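Local coordinates for protein myosin-I heavy chain (Dictyostelium discoideum, PDB 5EJR) that is the MyTH4-FERM tail portion of a class VII myosin, an actin-based ATPase motor involved in the early steps of phagocytosis and in adhesion, at residues A[129-133]-A[196-201]; A[208-212]-A[223-227]; A[229-235]-A[268-274]. One frame throughout, in Å; residues are numbered along the deposited sequence.

Contact 1. Residues A[129-133]-A[196-201]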
ATOM      1  N   GLU A 129       3.655  23.314  -2.901  1.00 31.26           N
ATOM      2  CA  GLU A 129       3.651  21.919  -2.396  1.00 30.65           C
ATOM      3  C   GLU A 129       2.713  21.071  -3.275  1.00 33.68           C
ATOM      4  O   GLU A 129       3.039  19.927  -3.627  1.00 33.12           O
ATOM      5  CB  GLU A 129       3.165  21.869  -0.939  1.00 32.39           C
ATOM      6  CG  GLU A 129       4.198  22.358   0.065  1.00 43.46           C
ATOM      7  CD  GLU A 129       3.729  22.398   1.504  1.00 57.67           C
ATOM      8  OE1 GLU A 129       2.515  22.600   1.730  1.00 61.59           O
ATOM      9  OE2 GLU A 129       4.582  22.257   2.408  1.00 48.04           O
ATOM     10  N   LEU A 130       1.571  21.670  -3.673  1.00 29.70           N
ATOM     11  CA  LEU A 130       0.597  21.045  -4.570  1.00 29.22           C
ATOM     12  C   LEU A 130       1.231  20.824  -5.936  1.00 31.91           C
ATOM     13  O   LEU A 130       1.073  19.745  -6.485  1.00 30.81           O
ATOM     14  CB  LEU A 130      -0.698  21.887  -4.658  1.00 29.28           C
ATOM     15  CG  LEU A 130      -1.746  21.522  -5.745  1.00 34.45           C
ATOM     16  CD1 LEU A 130      -2.239  20.087  -5.605  1.00 33.59           C
ATOM     17  CD2 LEU A 130      -2.921  22.447  -5.664  1.00 38.27           C
ATOM     18  N   ILE A 131       2.013  21.793  -6.449  1.00 29.56           N
ATOM     19  CA  ILE A 131       2.689  21.645  -7.747  1.00 29.20           C
ATOM     20  C   ILE A 131       3.667  20.463  -7.691  1.00 33.72           C
ATOM     21  O   ILE A 131       3.761  19.678  -8.646  1.00 32.67           O
ATOM     22  CB  ILE A 131       3.364  22.966  -8.195  1.00 32.01           C
ATOM     23  CG1 ILE A 131       2.284  24.023  -8.552  1.00 31.77           C
ATOM     24  CG2 ILE A 131       4.316  22.733  -9.361  1.00 33.28           C
ATOM     25  CD1 ILE A 131       2.771  25.495  -8.628  1.00 35.12           C
ATOM     26  N   TYR A 132       4.378  20.327  -6.556  1.00 31.34           N
ATOM     27  CA  TYR A 132       5.298  19.205  -6.352  1.00 29.45           C
ATOM     28  C   TYR A 132       4.552  17.865  -6.462  1.00 33.11           C
ATOM     29  O   TYR A 132       5.010  16.968  -7.175  1.00 32.47           O
ATOM     30  CB  TYR A 132       5.988  19.311  -4.981  1.00 30.39           C
ATOM     31  CG  TYR A 132       6.653  18.015  -4.573  1.00 32.05           C
ATOM     32  CD1 TYR A 132       7.875  17.635  -5.118  1.00 34.58           C
ATOM     33  CD2 TYR A 132       6.032  17.139  -3.684  1.00 32.25           C
ATOM     34  CE1 TYR A 132       8.474  16.422  -4.783  1.00 35.58           C
ATOM     35  CE2 TYR A 132       6.618  15.916  -3.347  1.00 33.26           C
ATOM     36  CZ  TYR A 132       7.846  15.571  -3.888  1.00 41.62           C
ATOM     37  OH  TYR A 132       8.453  14.383  -3.546  1.00 44.71           O
ATOM     38  N   PHE A 133       3.425  17.737  -5.730  1.00 29.78           N
ATOM     39  CA  PHE A 133       2.599  16.527  -5.675  1.00 29.21           C
ATOM     40  C   PHE A 133       1.894  16.242  -6.997  1.00 31.84           C
ATOM     41  O   PHE A 133       1.645  15.076  -7.310  1.00 29.89           O
ATOM     42  CB  PHE A 133       1.633  16.552  -4.484  1.00 31.41           C
ATOM     43  CG  PHE A 133       2.305  16.366  -3.138  1.00 32.42           C
ATOM     44  CD1 PHE A 133       3.068  15.236  -2.871  1.00 34.82           C
ATOM     45  CD2 PHE A 133       2.135  17.302  -2.121  1.00 35.50           C
ATOM     46  CE1 PHE A 133       3.690  15.066  -1.622  1.00 36.27           C
ATOM     47  CE2 PHE A 133       2.757  17.134  -0.874  1.00 38.49           C
ATOM     48  CZ  PHE A 133       3.535  16.019  -0.632  1.00 35.92           C
ATOM     49  N   GLU A 196       3.014  11.044   4.014  1.00 33.23           N
ATOM     50  CA  GLU A 196       3.856  11.459   2.885  1.00 31.57           C
ATOM     51  C   GLU A 196       4.040  12.969   2.892  1.00 32.32           C
ATOM     52  O   GLU A 196       5.090  13.453   2.479  1.00 30.77           O
ATOM     53  CB  GLU A 196       3.227  11.063   1.551  1.00 32.21           C
ATOM     54  CG  GLU A 196       4.191  11.238   0.383  1.00 34.14           C
ATOM     55  CD  GLU A 196       3.700  10.761  -0.960  1.00 46.74           C
ATOM     56  OE1 GLU A 196       2.624  10.123  -1.001  1.00 34.98           O
ATOM     57  OE2 GLU A 196       4.398  11.007  -1.972  1.00 35.00           O
ATOM     58  N   ILE A 197       3.001  13.702   3.328  1.00 29.24           N
ATOM     59  CA  ILE A 197       3.021  15.162   3.366  1.00 29.62           C
ATOM     60  C   ILE A 197       4.059  15.629   4.389  1.00 33.82           C
ATOM     61  O   ILE A 197       4.961  16.379   4.023  1.00 32.39           O
ATOM     62  CB  ILE A 197       1.588  15.746   3.575  1.00 32.59           C
ATOM     63  CG1 ILE A 197       0.764  15.601   2.265  1.00 32.18           C
ATOM     64  CG2 ILE A 197       1.642  17.219   4.001  1.00 34.36           C
ATOM     65  CD1 ILE A 197      -0.807  15.636   2.429  1.00 34.68           C
ATOM     66  N   GLN A 198       3.967  15.126   5.628  1.00 33.05           N
ATOM     67  CA  GLN A 198       4.878  15.448   6.715  1.00 34.81           C
ATOM     68  C   GLN A 198       6.318  15.064   6.410  1.00 38.69           C
ATOM     69  O   GLN A 198       7.230  15.869   6.631  1.00 38.71           O
ATOM     70  CB  GLN A 198       4.399  14.845   8.039  1.00 37.02           C
ATOM     71  CG  GLN A 198       5.101  15.424   9.283  1.00 52.77           C
ATOM     72  CD  GLN A 198       5.149  16.938   9.277  1.00 67.02           C
ATOM     73  OE1 GLN A 198       4.133  17.623   9.451  1.00 63.19           O
ATOM     74  NE2 GLN A 198       6.329  17.487   9.034  1.00 54.00           N
ATOM     75  N   SER A 199       6.521  13.865   5.859  1.00 35.19           N
ATOM     76  CA  SER A 199       7.851  13.399   5.487  1.00 34.56           C
ATOM     77  C   SER A 199       8.494  14.336   4.471  1.00 38.15           C
ATOM     78  O   SER A 199       9.625  14.774   4.691  1.00 36.99           O
ATOM     79  CB  SER A 199       7.810  11.949   5.017  1.00 36.34           C
ATOM     80  OG  SER A 199       7.538  11.135   6.151  1.00 38.37           O
ATOM     81  N   PHE A 200       7.727  14.752   3.442  1.00 33.27           N
ATOM     82  CA  PHE A 200       8.191  15.687   2.416  1.00 33.71           C
ATOM     83  C   PHE A 200       8.629  17.050   3.035  1.00 39.62           C
ATOM     84  O   PHE A 200       9.681  17.583   2.687  1.00 39.61           O
ATOM     85  CB  PHE A 200       7.089  15.896   1.354  1.00 34.55           C
ATOM     86  CG  PHE A 200       7.350  17.054   0.423  1.00 36.32           C
ATOM     87  CD1 PHE A 200       8.367  16.993  -0.523  1.00 38.94           C
ATOM     88  CD2 PHE A 200       6.561  18.197   0.472  1.00 37.98           C
ATOM     89  CE1 PHE A 200       8.603  18.063  -1.383  1.00 40.08           C
ATOM     90  CE2 PHE A 200       6.798  19.262  -0.389  1.00 41.09           C
ATOM     91  CZ  PHE A 200       7.808  19.183  -1.316  1.00 39.32           C
ATOM     92  N   ARG A 201       7.805  17.574   3.942  1.00 37.28           N
ATOM     93  CA  ARG A 201       8.001  18.822   4.656  1.00 39.02           C
ATOM     94  C   ARG A 201       9.249  18.801   5.526  1.00 43.94           C
ATOM     95  O   ARG A 201      10.107  19.670   5.358  1.00 43.23           O
ATOM     96  CB  ARG A 201       6.750  19.162   5.476  1.00 38.09           C
ATOM     97  CG  ARG A 201       5.706  19.825   4.617  1.00 41.45           C
ATOM     98  CD  ARG A 201       4.369  19.936   5.315  1.00 44.11           C
ATOM     99  NE  ARG A 201       3.387  20.476   4.381  1.00 41.69           N
ATOM    100  CZ  ARG A 201       2.112  20.689   4.661  1.00 51.78           C
ATOM    101  NH1 ARG A 201       1.625  20.377   5.856  1.00 44.03           N
ATOM    102  NH2 ARG A 201       1.303  21.187   3.743  1.00 40.34           N
TER
HETATM  103  O   HOH W   1       6.900  12.034  -1.861  1.00 31.73           O
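E196 opens the contact from near the start of helix 194-205, its OE2 4.1 Å from CE1 of F133, at the edge of that ring. The carboxylate stands almost perpendicular to the phenyl plane. A water bridges the same OE2 to the hydroxyl of Y132, while OE1 forms a salt bridge with R188, so this acid has polar partners at both oxygens. The next residue, I197, lays its CG1 branch against F133, CG1 to CE2 being 4.0 Å, and turns CG2 onto one face of the R201 guanidinium.

F200 is the aromatic centre of the contact. With CG anti to the backbone N (chi1 168°), its ring reaches across to helix 121-137 and lies nearly flat on that of Y132, an offset stack with centroids 4.0 Å apart and planes 11° from parallel. F133 meets F200 obliquely, CZ to CD2 3.9 Å, completing a cluster of three rings. E129 CG approaches the F200 edge.

R201, extended from CG to NE, then grips E129 side-on: NH2 bonds OE1 at 2.7 Å and NE bonds OE2 at 2.9 Å. Both nitrogens meet the carboxylate from above its plane, although the two flat groups are not far from parallel.

Helices 121-137 and 194-205 of the MyTH4 domain, their short segments at 111° to one another, are thus joined through an aromatic cluster with a side-on ion pair beside it. Two bonds fix the rotation of the guanidinium, and the buried E129 carboxylate would probably be kept ionised by the arginine.

Contact 2. Residues A[208-212]-A[223-227]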
ATOM      1  N   ASP A 208      16.479  15.428   6.866  1.00 54.69           N
ATOM      2  CA  ASP A 208      16.438  14.063   7.405  1.00 54.77           C
ATOM      3  C   ASP A 208      15.785  13.045   6.457  1.00 56.14           C
ATOM      4  O   ASP A 208      14.865  13.395   5.710  1.00 55.14           O
ATOM      5  CB  ASP A 208      15.757  14.033   8.794  1.00 57.60           C
ATOM      6  CG  ASP A 208      14.470  14.832   8.911  1.00 71.06           C
ATOM      7  OD1 ASP A 208      13.816  15.065   7.868  1.00 73.37           O
ATOM      8  OD2 ASP A 208      14.108  15.212  10.050  1.00 74.22           O
ATOM      9  N   ILE A 209      16.266  11.789   6.502  1.00 50.99           N
ATOM     10  CA  ILE A 209      15.789  10.690   5.654  1.00 49.66           C
ATOM     11  C   ILE A 209      14.419  10.174   6.092  1.00 48.62           C
ATOM     12  O   ILE A 209      14.230   9.817   7.256  1.00 48.32           O
ATOM     13  CB  ILE A 209      16.842   9.544   5.515  1.00 53.57           C
ATOM     14  CG1 ILE A 209      16.318   8.341   4.678  1.00 53.54           C
ATOM     15  CG2 ILE A 209      17.394   9.076   6.876  1.00 56.21           C
ATOM     16  CD1 ILE A 209      16.445   8.463   3.135  1.00 63.55           C
ATOM     17  N   SER A 210      13.480  10.109   5.136  1.00 41.13           N
ATOM     18  CA  SER A 210      12.138   9.584   5.369  1.00 39.22           C
ATOM     19  C   SER A 210      12.193   8.056   5.596  1.00 39.86           C
ATOM     20  O   SER A 210      12.892   7.345   4.876  1.00 37.07           O
ATOM     21  CB  SER A 210      11.229   9.914   4.191  1.00 42.14           C
ATOM     22  OG  SER A 210      10.968  11.305   4.141  1.00 51.73           O
ATOM     23  N   THR A 211      11.488   7.571   6.617  1.00 36.45           N
ATOM     24  CA  THR A 211      11.432   6.142   6.944  1.00 36.04           C
ATOM     25  C   THR A 211       9.994   5.703   7.190  1.00 41.61           C
ATOM     26  O   THR A 211       9.164   6.518   7.580  1.00 41.15           O
ATOM     27  CB  THR A 211      12.269   5.781   8.202  1.00 41.22           C
ATOM     28  OG1 THR A 211      11.667   6.353   9.369  1.00 45.09           O
ATOM     29  CG2 THR A 211      13.762   6.141   8.087  1.00 35.00           C
ATOM     30  N   CYS A 212       9.728   4.401   7.026  1.00 38.58           N
ATOM     31  CA  CYS A 212       8.449   3.779   7.327  1.00 38.01           C
ATOM     32  C   CYS A 212       8.713   2.683   8.362  1.00 39.42           C
ATOM     33  O   CYS A 212       9.691   1.944   8.239  1.00 36.80           O
ATOM     34  CB  CYS A 212       7.791   3.218   6.068  1.00 38.70           C
ATOM     35  SG  CYS A 212       6.117   2.574   6.349  1.00 43.03           S
ATOM     36  N   LEU A 223      12.988   0.380  10.849  1.00 34.02           N
ATOM     37  CA  LEU A 223      12.694   1.594  10.118  1.00 35.59           C
ATOM     38  C   LEU A 223      13.297   1.438   8.747  1.00 39.66           C
ATOM     39  O   LEU A 223      14.500   1.208   8.627  1.00 41.90           O
ATOM     40  CB  LEU A 223      13.229   2.845  10.851  1.00 36.62           C
ATOM     41  CG  LEU A 223      12.592   3.157  12.214  1.00 41.80           C
ATOM     42  CD1 LEU A 223      13.332   4.279  12.911  1.00 42.98           C
ATOM     43  CD2 LEU A 223      11.123   3.511  12.083  1.00 44.28           C
ATOM     44  N   ALA A 224      12.449   1.476   7.714  1.00 33.11           N
ATOM     45  CA  ALA A 224      12.894   1.321   6.335  1.00 32.02           C
ATOM     46  C   ALA A 224      12.947   2.655   5.616  1.00 32.47           C
ATOM     47  O   ALA A 224      12.001   3.430   5.717  1.00 29.65           O
ATOM     48  CB  ALA A 224      11.943   0.394   5.597  1.00 32.52           C
ATOM     49  N   LYS A 225      13.995   2.883   4.818  1.00 32.18           N
ATOM     50  CA  LYS A 225      14.132   4.106   4.006  1.00 34.07           C
ATOM     51  C   LYS A 225      13.047   4.081   2.917  1.00 39.19           C
ATOM     52  O   LYS A 225      12.836   3.046   2.270  1.00 38.07           O
ATOM     53  CB  LYS A 225      15.529   4.208   3.379  1.00 37.26           C
ATOM     54  CG  LYS A 225      16.621   4.592   4.375  1.00 55.71           C
ATOM     55  CD  LYS A 225      18.029   4.246   3.860  1.00 68.94           C
ATOM     56  CE  LYS A 225      18.653   5.319   2.993  1.00 83.54           C
ATOM     57  NZ  LYS A 225      19.938   4.871   2.390  1.00 91.35           N
ATOM     58  N   ILE A 226      12.324   5.198   2.772  1.00 36.71           N
ATOM     59  CA  ILE A 226      11.182   5.340   1.861  1.00 36.15           C
ATOM     60  C   ILE A 226      11.334   6.570   0.954  1.00 41.66           C
ATOM     61  O   ILE A 226      11.650   7.656   1.428  1.00 43.25           O
ATOM     62  CB  ILE A 226       9.859   5.345   2.709  1.00 38.57           C
ATOM     63  CG1 ILE A 226       8.587   5.212   1.872  1.00 38.90           C
ATOM     64  CG2 ILE A 226       9.736   6.543   3.641  1.00 39.64           C
ATOM     65  CD1 ILE A 226       7.296   5.078   2.757  1.00 40.80           C
ATOM     66  N   ASN A 227      11.158   6.380  -0.343  1.00 37.23           N
ATOM     67  CA  ASN A 227      11.195   7.454  -1.335  1.00 36.40           C
ATOM     68  C   ASN A 227       9.813   7.468  -1.998  1.00 37.53           C
ATOM     69  O   ASN A 227       9.043   6.521  -1.817  1.00 35.69           O
ATOM     70  CB  ASN A 227      12.276   7.206  -2.392  1.00 40.97           C
ATOM     71  CG  ASN A 227      13.578   6.633  -1.877  1.00 81.37           C
ATOM     72  OD1 ASN A 227      14.066   6.974  -0.789  1.00 81.74           O
ATOM     73  ND2 ASN A 227      14.182   5.753  -2.667  1.00 73.94           N
TER
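I209 meets K225 side chain to side chain, the two chains crossing at about a right angle. Its CG1 lies 3.8 Å from CG of K225, and CD1 rests near CE, so the isoleucine touches the aliphatic part of the lysine. A bend at chi3 (86°) carries CE back beside that CD1.

S210 contributes mainly backbone. Its O accepts from I226 N at 3.1 Å, while CB packs 3.7 Å from CG2 of I226. The serine also touches S199 of helix 194-205.

At T211 the antiparallel pairing with K225 is of the non-hydrogen-bonded kind. T211 CA comes 3.0 Å from A224 O, a close CA-H...O contact, and its side chain shares a face with K225, where OG1 sits 4.0 Å from CD2 of L223.

C212 and A224 form the hydrogen-bonded pair that follows. C212 N donates to A224 O, and A224 N returns a nearly straight bond to C212 O, 2.8 Å with 178° at the hydrogen. C212 CB touches CD1 of I226, whose CG1 branch, anti to its own backbone N (chi1 -169°), carries that methyl to the cysteine.

This is the open end of the beta hairpin 211-215/221-225 in the ubiquitin-like lobe of the FERM domain. Its two faces differ in chemistry: T211 and K225 lie on one, with L223 and the aliphatic I209 beside them, whereas C212, A224 and neighbouring I226 give an apolar surface to helices 232-243 and 274-283.

Contact 3. Residues A[229-235]-A[268-274]. With EDO (1,2-ethanediol), chain E.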
ATOM      1  N   TYR A 229       8.702   6.798  -4.951  1.00 27.84           N
ATOM      2  CA  TYR A 229       8.405   5.674  -5.808  1.00 26.31           C
ATOM      3  C   TYR A 229       8.780   4.311  -5.227  1.00 28.98           C
ATOM      4  O   TYR A 229       8.818   3.334  -5.970  1.00 27.51           O
ATOM      5  CB  TYR A 229       9.069   5.902  -7.176  1.00 27.49           C
ATOM      6  CG  TYR A 229       8.668   7.219  -7.828  1.00 29.51           C
ATOM      7  CD1 TYR A 229       7.421   7.372  -8.425  1.00 31.69           C
ATOM      8  CD2 TYR A 229       9.524   8.317  -7.816  1.00 31.05           C
ATOM      9  CE1 TYR A 229       7.054   8.567  -9.047  1.00 33.09           C
ATOM     10  CE2 TYR A 229       9.152   9.534  -8.402  1.00 33.11           C
ATOM     11  CZ  TYR A 229       7.919   9.648  -9.024  1.00 39.84           C
ATOM     12  OH  TYR A 229       7.528  10.833  -9.592  1.00 45.51           O
ATOM     13  N   THR A 230       9.024   4.220  -3.914  1.00 24.82           N
ATOM     14  CA  THR A 230       9.399   2.922  -3.331  1.00 22.06           C
ATOM     15  C   THR A 230       8.261   1.899  -3.444  1.00 23.34           C
ATOM     16  O   THR A 230       7.124   2.181  -3.045  1.00 20.58           O
ATOM     17  CB  THR A 230       9.921   3.090  -1.904  1.00 27.92           C
ATOM     18  OG1 THR A 230      11.045   3.979  -1.932  1.00 26.66           O
ATOM     19  CG2 THR A 230      10.356   1.750  -1.266  1.00 27.86           C
ATOM     20  N   THR A 231       8.582   0.710  -3.962  1.00 21.94           N
ATOM     21  CA  THR A 231       7.600  -0.376  -4.029  1.00 21.70           C
ATOM     22  C   THR A 231       7.630  -1.200  -2.736  1.00 24.70           C
ATOM     23  O   THR A 231       8.616  -1.186  -1.981  1.00 23.93           O
ATOM     24  CB  THR A 231       7.861  -1.303  -5.215  1.00 29.42           C
ATOM     25  OG1 THR A 231       9.125  -1.935  -5.026  1.00 33.93           O
ATOM     26  CG2 THR A 231       7.753  -0.606  -6.563  1.00 27.23           C
ATOM     27  N   ILE A 232       6.571  -1.979  -2.514  1.00 20.07           N
ATOM     28  CA  ILE A 232       6.465  -2.874  -1.362  1.00 19.55           C
ATOM     29  C   ILE A 232       7.580  -3.944  -1.426  1.00 23.23           C
ATOM     30  O   ILE A 232       8.141  -4.301  -0.387  1.00 21.55           O
ATOM     31  CB  ILE A 232       5.010  -3.421  -1.293  1.00 22.99           C
ATOM     32  CG1 ILE A 232       4.037  -2.258  -0.933  1.00 23.35           C
ATOM     33  CG2 ILE A 232       4.850  -4.650  -0.342  1.00 22.92           C
ATOM     34  CD1 ILE A 232       4.034  -1.711   0.564  1.00 30.17           C
ATOM     35  N   ARG A 233       7.980  -4.349  -2.655  1.00 22.26           N
ATOM     36  CA  ARG A 233       9.055  -5.330  -2.836  1.00 23.94           C
ATOM     37  C   ARG A 233      10.373  -4.788  -2.328  1.00 28.97           C
ATOM     38  O   ARG A 233      11.084  -5.505  -1.619  1.00 28.71           O
ATOM     39  CB  ARG A 233       9.177  -5.810  -4.286  1.00 25.93           C
ATOM     40  CG  ARG A 233      10.227  -6.918  -4.504  1.00 32.90           C
ATOM     41  CD  ARG A 233       9.844  -8.256  -3.852  1.00 40.79           C
ATOM     42  NE  ARG A 233      10.561  -8.500  -2.596  1.00 42.80           N
ATOM     43  CZ  ARG A 233      10.304  -9.506  -1.756  1.00 55.70           C
ATOM     44  NH1 ARG A 233       9.313 -10.355  -2.006  1.00 43.82           N
ATOM     45  NH2 ARG A 233      11.018  -9.653  -0.652  1.00 31.48           N
ATOM     46  N   GLU A 234      10.680  -3.513  -2.642  1.00 24.65           N
ATOM     47  CA  GLU A 234      11.907  -2.842  -2.187  1.00 23.92           C
ATOM     48  C   GLU A 234      11.954  -2.668  -0.676  1.00 25.83           C
ATOM     49  O   GLU A 234      13.008  -2.922  -0.099  1.00 25.23           O
ATOM     50  CB  GLU A 234      12.129  -1.485  -2.907  1.00 25.76           C
ATOM     51  CG  GLU A 234      12.371  -1.635  -4.407  1.00 35.27           C
ATOM     52  CD  GLU A 234      12.234  -0.380  -5.257  1.00 63.49           C
ATOM     53  OE1 GLU A 234      11.492   0.548  -4.856  1.00 30.68           O
ATOM     54  OE2 GLU A 234      12.839  -0.343  -6.355  1.00 65.47           O
ATOM     55  N   ILE A 235      10.848  -2.234  -0.024  1.00 23.21           N
ATOM     56  CA  ILE A 235      10.852  -2.119   1.436  1.00 23.45           C
ATOM     57  C   ILE A 235      10.949  -3.484   2.108  1.00 23.65           C
ATOM     58  O   ILE A 235      11.569  -3.562   3.162  1.00 22.38           O
ATOM     59  CB  ILE A 235       9.759  -1.273   2.116  1.00 29.32           C
ATOM     60  CG1 ILE A 235       8.350  -1.677   1.673  1.00 31.11           C
ATOM     61  CG2 ILE A 235       9.999   0.234   1.982  1.00 32.48           C
ATOM     62  CD1 ILE A 235       7.383  -1.699   2.842  1.00 42.81           C
ATOM     63  N   VAL A 268      -0.213  -7.418   0.838  1.00 21.89           N
ATOM     64  CA  VAL A 268       0.014  -6.185   0.095  1.00 20.38           C
ATOM     65  C   VAL A 268       0.818  -6.589  -1.129  1.00 22.19           C
ATOM     66  O   VAL A 268       1.849  -7.221  -0.986  1.00 22.02           O
ATOM     67  CB  VAL A 268       0.738  -5.090   0.930  1.00 23.05           C
ATOM     68  CG1 VAL A 268       0.879  -3.797   0.118  1.00 22.64           C
ATOM     69  CG2 VAL A 268      -0.007  -4.814   2.223  1.00 23.07           C
ATOM     70  N   SER A 269       0.369  -6.228  -2.318  1.00 19.32           N
ATOM     71  CA  SER A 269       1.092  -6.598  -3.535  1.00 18.63           C
ATOM     72  C   SER A 269       2.476  -6.042  -3.519  1.00 23.26           C
ATOM     73  O   SER A 269       2.647  -4.866  -3.220  1.00 22.89           O
ATOM     74  CB  SER A 269       0.365  -6.088  -4.779  1.00 21.23           C
ATOM     75  OG  SER A 269       1.100  -6.468  -5.932  1.00 29.11           O
ATOM     76  N   GLU A 270       3.466  -6.863  -3.852  1.00 21.04           N
ATOM     77  CA  GLU A 270       4.858  -6.414  -3.943  1.00 21.47           C
ATOM     78  C   GLU A 270       5.071  -5.306  -5.003  1.00 26.14           C
ATOM     79  O   GLU A 270       6.076  -4.590  -4.938  1.00 27.21           O
ATOM     80  CB  GLU A 270       5.803  -7.606  -4.205  1.00 23.03           C
ATOM     81  CG  GLU A 270       5.626  -8.288  -5.550  1.00 32.16           C
ATOM     82  CD  GLU A 270       6.761  -9.233  -5.887  1.00 56.55           C
ATOM     83  OE1 GLU A 270       6.737 -10.391  -5.408  1.00 60.92           O
ATOM     84  OE2 GLU A 270       7.696  -8.801  -6.597  1.00 62.18           O
ATOM     85  N   THR A 271       4.146  -5.171  -5.980  1.00 24.02           N
ATOM     86  CA  THR A 271       4.264  -4.147  -7.030  1.00 23.56           C
ATOM     87  C   THR A 271       3.600  -2.849  -6.666  1.00 28.59           C
ATOM     88  O   THR A 271       3.727  -1.886  -7.426  1.00 29.00           O
ATOM     89  CB  THR A 271       3.743  -4.630  -8.386  1.00 34.92           C
ATOM     90  OG1 THR A 271       2.397  -5.089  -8.235  1.00 32.74           O
ATOM     91  CG2 THR A 271       4.648  -5.663  -9.036  1.00 35.32           C
ATOM     92  N   ASP A 272       2.878  -2.795  -5.533  1.00 23.30           N
ATOM     93  CA  ASP A 272       2.245  -1.545  -5.157  1.00 23.73           C
ATOM     94  C   ASP A 272       3.324  -0.550  -4.671  1.00 27.65           C
ATOM     95  O   ASP A 272       4.381  -0.972  -4.171  1.00 25.96           O
ATOM     96  CB  ASP A 272       1.255  -1.756  -3.997  1.00 25.13           C
ATOM     97  CG  ASP A 272      -0.101  -2.368  -4.303  1.00 34.84           C
ATOM     98  OD1 ASP A 272      -0.353  -2.721  -5.488  1.00 34.09           O
ATOM     99  OD2 ASP A 272      -0.915  -2.503  -3.353  1.00 38.46           O
ATOM    100  N   MET A 273       3.007   0.751  -4.780  0.50 24.21           N
ATOM    101  CA  MET A 273       3.819   1.859  -4.276  0.50 24.30           C
ATOM    102  C   MET A 273       3.429   1.974  -2.836  0.50 28.14           C
ATOM    103  O   MET A 273       2.233   2.061  -2.548  0.50 27.05           O
ATOM    104  CB  MET A 273       3.455   3.179  -4.983  0.50 26.78           C
ATOM    105  CG  MET A 273       3.767   3.180  -6.440  0.50 30.50           C
ATOM    106  SD  MET A 273       5.394   2.478  -6.735  0.50 34.14           S
ATOM    107  CE  MET A 273       5.932   3.530  -7.987  0.50 31.02           C
ATOM    108  N   ILE A 274       4.409   1.972  -1.920  1.00 26.30           N
ATOM    109  CA  ILE A 274       4.095   2.084  -0.475  1.00 27.67           C
ATOM    110  C   ILE A 274       3.268   3.338  -0.150  1.00 29.72           C
ATOM    111  O   ILE A 274       2.303   3.243   0.612  1.00 29.27           O
ATOM    112  CB  ILE A 274       5.341   1.940   0.460  1.00 31.91           C
ATOM    113  CG1 ILE A 274       4.948   2.120   1.947  1.00 33.31           C
ATOM    114  CG2 ILE A 274       6.490   2.873   0.041  1.00 32.80           C
ATOM    115  CD1 ILE A 274       5.915   1.539   2.942  1.00 44.51           C
TER
HETATM  116  C1  EDO E2404       3.051 -11.568  -2.040  1.00 29.86           C
HETATM  117  O1  EDO E2404       3.653 -11.001  -0.871  1.00 24.29           O
HETATM  118  C2  EDO E2404       2.231 -10.468  -2.818  1.00 30.94           C
HETATM  119  O2  EDO E2404       3.158  -9.681  -3.554  1.00 34.72           O
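T231 and M273 form a single backbone bridge, CA to CA 4.4 Å, framed by two bonds running in opposite directions: I274 N to T230 O and I232 N to D272 O, each 2.9 Å. A third bond joins R233 N to E270 O at 3.0 Å.

I232 is the main apolar contributor. Its CG1 meets CG1 of V268 at 3.7 Å, CB rests on the carbonyl oxygen of S269, and CD1 reaches CB of I274 at 3.9 Å. With CG1 anti to the carbonyl carbon (chi1 -68°), the branch is directed toward V268 and I274. I235 adds CD1 against CD1 of I274, the two side chains crossing at about a right angle; I232 and I235 also touch I255, and I235 touches I214.

T231 is the N-cap of helix 232-243, and with E234 it makes a capping box: E234 N donates to T231 OG1, and T231 N donates to E234 OE1. Opposite, S269 to D272 form a type I beta turn in the loop after strand 264-267, and M273 occupies the N-cap position of helix 274-283. The bridge therefore ties together the starts of two helices of the ubiquitin-like FERM lobe.

R233 bends at chi2 and chi3, bringing CD to within 3.5 Å of E270 OE2 while its guanidinium turns away to a salt bridge with D237. NH1 stays 4.3 Å from E270 OE1, too far to count as a salt bridge. E270 N donates to O2 of a 1,2-ethanediol, probably from the crystallisation liquor, which also bonds S499 and R297.

The three contacts come in series along the chain and pass from one domain to the next. Contact 1 lies in the MyTH4 domain; contacts 2 and 3 belong to the ubiquitin-like lobe of the FERM domain. Helix 194-205 is followed in the chain by strand 211-215, and contacts 1 and 2, with centres 15 Å apart, touch where S199 CB meets S210 OG at 3.3 Å. Contacts 2 and 3, centres 14 Å apart, share a core in which C212 and I226 pack on I274 and A224 on I235. Contacts 1 and 3 do not touch, their nearest atoms being about 7 Å apart. The S199-S210 touch sets the hairpin end beside helix 194-205, consistent with MyTH4 packing against FERM.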